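Local coordinates for protein minor fimbrium tip subunit Mfa3 (Porphyromonas gingivalis ATCC 33277, PDB 5NF4) that forms part of the tip of the minor fimbriae, filamentous pili that mediate biofilm formation and adhesion to host cells and to other oral bacteria, at residues V195-D200 against G251-A256; N202-V207 against R329-P334; P291-E296 against D314-T319. All coordinates share one frame; numbering follows the deposited sequence.

Contact 1: residues V195-D200 against G251-A256; sequences VVAKLD and GYMPEA
Two antiparallel strands of the fimbrillin-type beta fold pair here, Val-196 to Leu-199 of the long strand 180-205 with Gly-251 to Pro-254 at the end of strand 248-254. Ala-197 and Met-253 form one hydrogen-bonded pair and Leu-199 and Gly-251 the next. In the first, Ala-197 N reaches Met-253 O at 2.8 Å and Met-253 N returns to Ala-197 O; in the second, Leu-199 N meets Gly-251 O, also at 2.8 Å, and Gly-251 N closes the ring on Leu-199 O. Past Pro-254, which has no N-H to give, the pairing fades into a weak bond from Glu-255 N to Val-195 O at 3.4 Å.

Lys-198 and Tyr-252 share one face of the pair and run side by side. With CG anti to the backbone N (chi1 177°) and every later torsion extended, the lysine lays its CB, CG and CD along the CD2-CE2 side of the ring, and its NZ ends in a salt bridge to Glu-66 OE1, the same oxygen that Tyr-252 OH binds. The ring also meets Phe-159, their planes about 55° apart.

On the face of Ala-197 and Leu-199, Met-253 bends at chi2 (-70°), which brings its end towards the neighbouring strand. Its SD stands 4.3 Å from Ala-197 CB, and its CE ends 4.2 Å from Leu-199 CB.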
loop_
_atom_site.group_PDB
_atom_site.type_symbol
_atom_site.label_atom_id
_atom_site.label_comp_id
_atom_site.label_asym_id
_atom_site.label_seq_id
_atom_site.Cartn_x
_atom_site.Cartn_y
_atom_site.Cartn_z
ATOM N N VAL A 195 -2.812 -0.568 -0.275
ATOM C CA VAL A 195 -2.765 0.832 0.181
ATOM C C VAL A 195 -1.665 1.035 1.228
ATOM O O VAL A 195 -1.403 2.176 1.624
ATOM C CB VAL A 195 -4.140 1.286 0.758
ATOM C CG1 VAL A 195 -5.217 1.128 -0.322
ATOM C CG2 VAL A 195 -4.501 0.506 2.029
ATOM N N VAL A 196 -1.049 -0.070 1.666
ATOM C CA VAL A 196 0.009 -0.032 2.681
ATOM C C VAL A 196 1.345 -0.428 2.062
ATOM O O VAL A 196 1.388 -1.052 0.988
ATOM C CB VAL A 196 -0.293 -0.973 3.896
ATOM C CG1 VAL A 196 -1.515 -0.481 4.689
ATOM C CG2 VAL A 196 -0.509 -2.400 3.464
ATOM N N ALA A 197 2.411 -0.045 2.757
ATOM C CA ALA A 197 3.773 -0.517 2.519
ATOM C C ALA A 197 4.119 -1.598 3.557
ATOM O O ALA A 197 3.478 -1.679 4.595
ATOM C CB ALA A 197 4.779 0.655 2.604
ATOM N N LYS A 198 5.116 -2.424 3.256
ATOM C CA LYS A 198 5.573 -3.468 4.170
ATOM C C LYS A 198 6.936 -3.087 4.708
ATOM O O LYS A 198 7.859 -2.789 3.937
ATOM C CB LYS A 198 5.608 -4.800 3.440
ATOM C CG LYS A 198 6.121 -5.997 4.223
ATOM C CD LYS A 198 6.034 -7.266 3.378
ATOM C CE LYS A 198 6.536 -8.481 4.118
ATOM N NZ LYS A 198 6.236 -9.734 3.380
ATOM N N LEU A 199 7.056 -3.108 6.037
ATOM C CA LEU A 199 8.309 -2.826 6.698
ATOM C C LEU A 199 8.864 -4.141 7.202
ATOM O O LEU A 199 8.176 -4.881 7.895
ATOM C CB LEU A 199 8.107 -1.846 7.850
ATOM C CG LEU A 199 9.333 -1.578 8.730
ATOM C CD1 LEU A 199 10.443 -0.861 7.938
ATOM C CD2 LEU A 199 8.932 -0.759 9.931
ATOM N N ASP A 200 10.109 -4.419 6.830
ATOM C CA ASP A 200 10.704 -5.727 6.952
ATOM C C ASP A 200 12.072 -5.568 7.607
ATOM O O ASP A 200 13.022 -5.187 6.943
ATOM C CB ASP A 200 10.809 -6.340 5.545
ATOM C CG ASP A 200 11.143 -7.803 5.541
ATOM O OD1 ASP A 200 11.712 -8.317 6.528
ATOM O OD2 ASP A 200 10.841 -8.451 4.504
ATOM N N GLY A 251 6.009 -5.132 10.017
ATOM C CA GLY A 251 4.852 -4.279 10.187
ATOM C C GLY A 251 4.396 -3.698 8.853
ATOM O O GLY A 251 5.023 -3.898 7.793
ATOM N N TYR A 252 3.301 -2.960 8.901
ATOM C CA TYR A 252 2.762 -2.317 7.706
ATOM C C TYR A 252 2.282 -0.925 8.039
ATOM O O TYR A 252 1.929 -0.637 9.172
ATOM C CB TYR A 252 1.600 -3.139 7.109
ATOM C CG TYR A 252 1.923 -4.595 6.922
ATOM C CD1 TYR A 252 1.777 -5.503 7.963
ATOM C CD2 TYR A 252 2.402 -5.073 5.711
ATOM C CE1 TYR A 252 2.068 -6.825 7.789
ATOM C CE2 TYR A 252 2.685 -6.401 5.542
ATOM C CZ TYR A 252 2.530 -7.269 6.588
ATOM O OH TYR A 252 2.831 -8.602 6.451
ATOM N N MET A 253 2.262 -0.049 7.046
ATOM C CA MET A 253 1.744 1.277 7.283
ATOM C C MET A 253 1.197 1.899 6.003
ATOM O O MET A 253 1.645 1.566 4.895
ATOM C CB MET A 253 2.805 2.214 7.858
ATOM C CG MET A 253 4.018 2.433 7.010
ATOM S SD MET A 253 5.132 1.011 6.870
ATOM C CE MET A 253 6.689 1.946 6.773
ATOM N N PRO A 254 0.253 2.815 6.170
ATOM C CA PRO A 254 -0.237 3.449 4.944
ATOM C C PRO A 254 0.809 4.325 4.271
ATOM O O PRO A 254 1.748 4.807 4.898
ATOM C CB PRO A 254 -1.405 4.285 5.424
ATOM C CG PRO A 254 -1.773 3.739 6.766
ATOM C CD PRO A 254 -0.464 3.313 7.356
ATOM N N GLU A 255 0.640 4.516 2.973
ATOM C CA GLU A 255 1.386 5.530 2.251
ATOM C C GLU A 255 1.423 6.825 3.033
ATOM O O GLU A 255 0.420 7.230 3.619
ATOM C CB GLU A 255 0.736 5.743 0.872
ATOM C CG GLU A 255 1.396 6.760 0.011
ATOM C CD GLU A 255 0.791 6.720 -1.353
ATOM O OE1 GLU A 255 1.257 5.900 -2.178
ATOM O OE2 GLU A 255 -0.187 7.468 -1.557
ATOM N N ALA A 256 2.580 7.472 3.043
ATOM C CA ALA A 256 2.757 8.726 3.738
ATOM C C ALA A 256 3.649 9.635 2.934
ATOM O O ALA A 256 4.829 9.336 2.729
ATOM C CB ALA A 256 3.351 8.496 5.152
#

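Contact 2: residues N202-V207 against R329-P334; sequences NIVEGV and RIKTLP
The backbones of Asn-202 to Glu-205 and Arg-329 to Thr-332 pair in parallel, their short axes 47° apart, and the register slips by one residue between Ile-203 and Glu-205, a beta bulge at Val-204. Asn-202 O takes the N-H of Ile-330 at 2.7 Å, and Ile-330 O receives Val-204 N through a bent bond (131° at the hydrogen). Beyond the bulge, Glu-205 O accepts Thr-332 N at 2.9 Å in a nearly straight one.

At the bulge Val-204 lies over the other strand: its CG1 lies against Arg-329 CB, and its CG2 presses on Lys-331 CG at 3.4 Å, tighter than usual for two carbons. Glu-205 then crosses the lysine chain, OE1 lying 3.6 Å from Lys-331 CD, while OE2 comes to Leu-333 CD2. Glu-205 OE1 and Lys-331 NZ stay 4.3 Å apart, too far for a salt bridge, so any attraction between them is probably modest.

On the buried face, Ile-203 CD1 swings to Ile-330 CB at 4.0 Å, and Phe-278 and Leu-280 of strand 277-282 pack against Ile-330. Gly-206, at a positive phi of 81°, leads the chain out of the strand, its CA pointing a C-H at Thr-332 O. The arrangement is a parallel strand pair interrupted by a beta bulge, joining strand 180-205 to strand 324-332 in this fimbrillin-superfamily subunit.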
loop_
_atom_site.group_PDB
_atom_site.type_symbol
_atom_site.label_atom_id
_atom_site.label_comp_id
_atom_site.label_asym_id
_atom_site.label_seq_id
_atom_site.Cartn_x
_atom_site.Cartn_y
_atom_site.Cartn_z
ATOM N N ASN A 202 15.274 -7.140 9.642
ATOM C CA ASN A 202 15.980 -8.380 9.842
ATOM C C ASN A 202 17.261 -8.190 10.641
ATOM O O ASN A 202 18.131 -7.405 10.256
ATOM C CB ASN A 202 16.301 -9.010 8.488
ATOM C CG ASN A 202 15.037 -9.311 7.669
ATOM O OD1 ASN A 202 14.496 -10.415 7.734
ATOM N ND2 ASN A 202 14.555 -8.326 6.943
ATOM N N ILE A 203 17.358 -8.876 11.774
ATOM C CA ILE A 203 18.546 -8.772 12.621
ATOM C C ILE A 203 19.502 -9.877 12.229
ATOM O O ILE A 203 19.398 -11.027 12.677
ATOM C CB ILE A 203 18.194 -8.856 14.134
ATOM C CG1 ILE A 203 16.986 -7.974 14.458
ATOM C CG2 ILE A 203 19.404 -8.524 14.988
ATOM C CD1 ILE A 203 17.064 -6.544 13.976
ATOM N N VAL A 204 20.460 -9.520 11.390
ATOM C CA VAL A 204 21.427 -10.494 10.899
ATOM C C VAL A 204 22.463 -10.905 11.966
ATOM O O VAL A 204 23.030 -11.988 11.925
ATOM C CB VAL A 204 22.121 -9.933 9.647
ATOM C CG1 VAL A 204 21.094 -9.621 8.582
ATOM C CG2 VAL A 204 22.867 -8.682 9.973
ATOM N N GLU A 205 22.673 -10.029 12.940
ATOM C CA GLU A 205 23.619 -10.280 13.994
ATOM C C GLU A 205 23.228 -9.486 15.247
ATOM O O GLU A 205 22.743 -8.361 15.133
ATOM C CB GLU A 205 25.018 -9.932 13.468
ATOM C CG GLU A 205 26.038 -9.446 14.414
ATOM C CD GLU A 205 27.371 -9.224 13.697
ATOM O OE1 GLU A 205 27.461 -9.528 12.475
ATOM O OE2 GLU A 205 28.313 -8.741 14.351
ATOM N N GLY A 206 23.424 -10.107 16.419
ATOM C CA GLY A 206 23.207 -9.457 17.704
ATOM C C GLY A 206 21.766 -9.383 18.188
ATOM O O GLY A 206 21.423 -8.508 18.995
ATOM N N VAL A 207 20.918 -10.293 17.713
ATOM C CA VAL A 207 19.513 -10.299 18.102
ATOM C C VAL A 207 19.364 -10.554 19.622
ATOM O O VAL A 207 18.340 -10.212 20.217
ATOM C CB VAL A 207 18.705 -11.352 17.288
ATOM C CG1 VAL A 207 19.034 -12.774 17.710
ATOM C CG2 VAL A 207 17.214 -11.085 17.399
ATOM N N ARG A 329 18.401 -4.692 7.021
ATOM C CA ARG A 329 19.273 -5.721 7.553
ATOM C C ARG A 329 20.118 -5.011 8.592
ATOM O O ARG A 329 20.872 -4.090 8.270
ATOM C CB ARG A 329 20.111 -6.367 6.430
ATOM C CG ARG A 329 19.196 -6.910 5.335
ATOM C CD ARG A 329 19.914 -7.358 4.102
ATOM N NE ARG A 329 20.536 -6.289 3.317
ATOM C CZ ARG A 329 19.889 -5.386 2.583
ATOM N NH1 ARG A 329 18.560 -5.338 2.557
ATOM N NH2 ARG A 329 20.590 -4.495 1.896
ATOM N N ILE A 330 19.944 -5.423 9.843
ATOM C CA ILE A 330 20.556 -4.731 10.982
ATOM C C ILE A 330 21.499 -5.607 11.809
ATOM O O ILE A 330 21.183 -6.755 12.126
ATOM C CB ILE A 330 19.466 -4.179 11.911
ATOM C CG1 ILE A 330 18.551 -3.232 11.143
ATOM C CG2 ILE A 330 20.126 -3.470 13.139
ATOM C CD1 ILE A 330 17.360 -2.804 11.918
ATOM N N LYS A 331 22.670 -5.052 12.136
ATOM C CA LYS A 331 23.624 -5.681 13.058
ATOM C C LYS A 331 23.602 -4.893 14.356
ATOM O O LYS A 331 23.845 -3.691 14.348
ATOM C CB LYS A 331 25.048 -5.700 12.493
ATOM C CG LYS A 331 25.230 -6.518 11.233
ATOM C CD LYS A 331 26.669 -6.449 10.737
ATOM C CE LYS A 331 26.862 -7.188 9.409
ATOM N NZ LYS A 331 28.308 -7.204 8.985
ATOM N N THR A 332 23.307 -5.574 15.459
ATOM C CA THR A 332 23.284 -4.957 16.785
ATOM C C THR A 332 24.574 -5.268 17.522
ATOM O O THR A 332 24.802 -6.391 17.972
ATOM C CB THR A 332 22.099 -5.445 17.610
ATOM O OG1 THR A 332 20.928 -5.431 16.794
ATOM C CG2 THR A 332 21.882 -4.554 18.806
ATOM N N LEU A 333 25.433 -4.264 17.612
ATOM C CA LEU A 333 26.702 -4.416 18.292
ATOM C C LEU A 333 26.568 -3.747 19.649
ATOM O O LEU A 333 25.555 -3.101 19.910
ATOM C CB LEU A 333 27.820 -3.818 17.440
ATOM C CG LEU A 333 27.691 -4.240 15.969
ATOM C CD1 LEU A 333 28.769 -3.595 15.131
ATOM C CD2 LEU A 333 27.742 -5.768 15.854
ATOM N N PRO A 334 27.568 -3.931 20.528
ATOM C CA PRO A 334 27.468 -3.474 21.918
ATOM C C PRO A 334 27.096 -2.006 22.045
ATOM O O PRO A 334 26.188 -1.672 22.806
ATOM C CB PRO A 334 28.876 -3.727 22.469
ATOM C CG PRO A 334 29.398 -4.862 21.644
ATOM C CD PRO A 334 28.849 -4.608 20.265
#

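Contact 3: residues P291-E296 against D314-T319; sequences PIITHE and DKPSYT
Ile-293 leans on the 314-319 loop from its first side-chain atom outward. Its CB sits 3.3 Å from Ser-317 O and also faces Pro-316 CB. From there the branch divides: CG2 touches both Pro-316 CB, at 3.7 Å, and, obliquely, the CD1-CE1 side of the Tyr-318 ring. The other arm has CG1 between the backbone N and the carbonyl carbon (chi1 72°), and its extended tip, CD1, comes to 4.0 Å from Pro-316 CB. The isoleucine thus crosses the proline at about a right angle, and Phe-307 of helix 304-308 touches both.

The edge of the Tyr-318 ring faces the 291-296 segment: Ile-292 O lies near its plane beside CD1, and Pro-291 CB approaches CE1, also near the plane. Tyr-318 OH is bonded to Ala-308 O and Trp-264 N, which fixes the far end of the ring.

Next along the chain, Thr-294 is held through backbone and side chain. Its N-H donates to Ser-317 O at 2.9 Å, and its OG1, beside its own backbone N (chi1 -63°), donates a hydrogen bond to Thr-319 O, short at 2.5 Å and nearly in line with that carbonyl. The same OG1 is also bonded to Tyr-326 OH.

Two waters complete the seam. One bridges Ile-292 O and Tyr-318 O; the other accepts the N-H of Ser-317, donates to Thr-294 O at 2.7 Å, and lies in the ring plane of His-295 beside ND1. Past the end of strand 287-291 neither segment forms a regular strand; this is irregular loop-to-loop packing, stitched by backbone, hydroxyl and water bonds, between the chain entering and the chain leaving the short helix 304-308 of this fimbrillin-type fold.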
loop_
_atom_site.group_PDB
_atom_site.type_symbol
_atom_site.label_atom_id
_atom_site.label_comp_id
_atom_site.label_asym_id
_atom_site.label_seq_id
_atom_site.Cartn_x
_atom_site.Cartn_y
_atom_site.Cartn_z
ATOM N N PRO A 291 15.222 6.420 10.535
ATOM C CA PRO A 291 14.230 6.997 9.611
ATOM C C PRO A 291 14.070 6.109 8.389
ATOM O O PRO A 291 15.049 5.543 7.905
ATOM C CB PRO A 291 14.833 8.365 9.250
ATOM C CG PRO A 291 15.816 8.653 10.327
ATOM C CD PRO A 291 16.390 7.298 10.696
ATOM N N ILE A 292 12.841 6.009 7.901
ATOM C CA ILE A 292 12.510 5.220 6.721
ATOM C C ILE A 292 12.493 6.152 5.510
ATOM O O ILE A 292 11.943 7.248 5.591
ATOM C CB ILE A 292 11.160 4.522 6.937
ATOM C CG1 ILE A 292 11.279 3.520 8.091
ATOM C CG2 ILE A 292 10.698 3.821 5.668
ATOM C CD1 ILE A 292 9.936 3.083 8.632
ATOM N N ILE A 293 13.169 5.755 4.435
ATOM C CA ILE A 293 13.253 6.564 3.218
ATOM C C ILE A 293 12.908 5.731 2.006
ATOM O O ILE A 293 12.904 4.503 2.078
ATOM C CB ILE A 293 14.646 7.156 3.020
ATOM C CG1 ILE A 293 15.669 6.068 2.613
ATOM C CG2 ILE A 293 15.107 7.809 4.294
ATOM C CD1 ILE A 293 17.100 6.569 2.495
ATOM N N THR A 294 12.629 6.420 0.901
ATOM C CA THR A 294 12.537 5.800 -0.407
ATOM C C THR A 294 13.722 6.262 -1.222
ATOM O O THR A 294 13.813 7.433 -1.606
ATOM C CB THR A 294 11.215 6.169 -1.130
ATOM O OG1 THR A 294 10.106 5.666 -0.371
ATOM C CG2 THR A 294 11.200 5.590 -2.504
ATOM N N HIS A 295 14.633 5.336 -1.499
ATOM C CA HIS A 295 15.824 5.642 -2.275
ATOM C C HIS A 295 16.252 4.471 -3.119
ATOM O O HIS A 295 16.506 3.392 -2.592
ATOM C CB HIS A 295 16.967 6.039 -1.333
ATOM C CG HIS A 295 18.185 6.507 -2.053
ATOM N ND1 HIS A 295 18.278 7.760 -2.618
ATOM C CD2 HIS A 295 19.354 5.882 -2.320
ATOM C CE1 HIS A 295 19.455 7.884 -3.205
ATOM N NE2 HIS A 295 20.127 6.761 -3.034
ATOM N N GLU A 296 16.274 4.685 -4.438
ATOM C CA GLU A 296 16.757 3.715 -5.413
ATOM C C GLU A 296 18.244 3.913 -5.633
ATOM O O GLU A 296 18.734 5.041 -5.680
ATOM C CB GLU A 296 16.036 3.872 -6.763
ATOM C CG GLU A 296 14.524 3.985 -6.685
ATOM C CD GLU A 296 13.848 2.671 -6.347
ATOM O OE1 GLU A 296 14.501 1.611 -6.480
ATOM O OE2 GLU A 296 12.659 2.705 -5.953
ATOM N N ASP A 314 23.018 16.025 0.332
ATOM C CA ASP A 314 21.878 15.407 -0.349
ATOM C C ASP A 314 20.920 14.879 0.700
ATOM O O ASP A 314 21.360 14.144 1.585
ATOM C CB ASP A 314 22.305 14.240 -1.236
ATOM C CG ASP A 314 23.224 14.640 -2.351
ATOM O OD1 ASP A 314 23.341 15.846 -2.671
ATOM O OD2 ASP A 314 23.832 13.711 -2.913
ATOM N N LYS A 315 19.642 15.243 0.614
ATOM C CA LYS A 315 18.608 14.743 1.523
ATOM C C LYS A 315 17.742 13.651 0.907
ATOM O O LYS A 315 17.409 13.714 -0.290
ATOM C CB LYS A 315 17.690 15.881 1.985
ATOM C CG LYS A 315 18.381 17.146 2.445
ATOM C CD LYS A 315 19.210 16.945 3.715
ATOM C CE LYS A 315 20.079 18.174 3.992
ATOM N NZ LYS A 315 20.914 18.016 5.215
ATOM N N PRO A 316 17.332 12.662 1.714
ATOM C CA PRO A 316 16.469 11.642 1.121
ATOM C C PRO A 316 15.051 12.093 0.888
ATOM O O PRO A 316 14.594 13.116 1.385
ATOM C CB PRO A 316 16.493 10.514 2.136
ATOM C CG PRO A 316 16.881 11.137 3.406
ATOM C CD PRO A 316 17.721 12.315 3.101
ATOM N N SER A 317 14.351 11.298 0.104
ATOM C CA SER A 317 12.902 11.350 0.118
ATOM C C SER A 317 12.405 10.454 1.248
ATOM O O SER A 317 12.787 9.279 1.325
ATOM C CB SER A 317 12.331 10.894 -1.197
ATOM O OG SER A 317 10.941 10.773 -1.065
ATOM N N TYR A 318 11.553 10.997 2.112
ATOM C CA TYR A 318 10.993 10.261 3.234
ATOM C C TYR A 318 9.581 9.767 2.970
ATOM O O TYR A 318 8.940 9.187 3.846
ATOM C CB TYR A 318 10.987 11.124 4.492
ATOM C CG TYR A 318 12.354 11.529 4.970
ATOM C CD1 TYR A 318 13.091 10.691 5.823
ATOM C CD2 TYR A 318 12.931 12.744 4.569
ATOM C CE1 TYR A 318 14.336 11.054 6.282
ATOM C CE2 TYR A 318 14.201 13.107 5.015
ATOM C CZ TYR A 318 14.880 12.264 5.897
ATOM O OH TYR A 318 16.133 12.579 6.351
ATOM N N THR A 319 9.093 9.968 1.754
ATOM C CA THR A 319 7.800 9.449 1.437
ATOM C C THR A 319 7.838 7.925 1.529
ATOM O O THR A 319 8.782 7.290 1.070
ATOM C CB THR A 319 7.365 9.877 0.045
ATOM O OG1 THR A 319 7.085 11.289 0.053
ATOM C CG2 THR A 319 6.122 9.081 -0.457
HETATM O O HOH W 1 9.395 8.271 6.338
HETATM O O HOH W 2 15.808 9.285 -1.341
#

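Contacts 1 and 2 follow one another along strand 180-205, their centres 22 Å apart: contact 1 is buried, its centre about 6 Å from the centre of the chain, and contact 2 lies towards an outer end, its centre about 27 Å from that of the chain. Between them, Asp-200 OD1 binds Asn-202 ND2, a side-chain bond from one to the other. Contact 3, centred 15 Å from the centre of contact 1, packs directly on it: Ile-292 CD1 lies 3.9 Å from Met-253 CE and 4.0 Å from Leu-199 CD1. Contacts 2 and 3 do not touch, their nearest atoms about 10 Å apart, although contact 3 falls within the chain excursion that contact 2 closes.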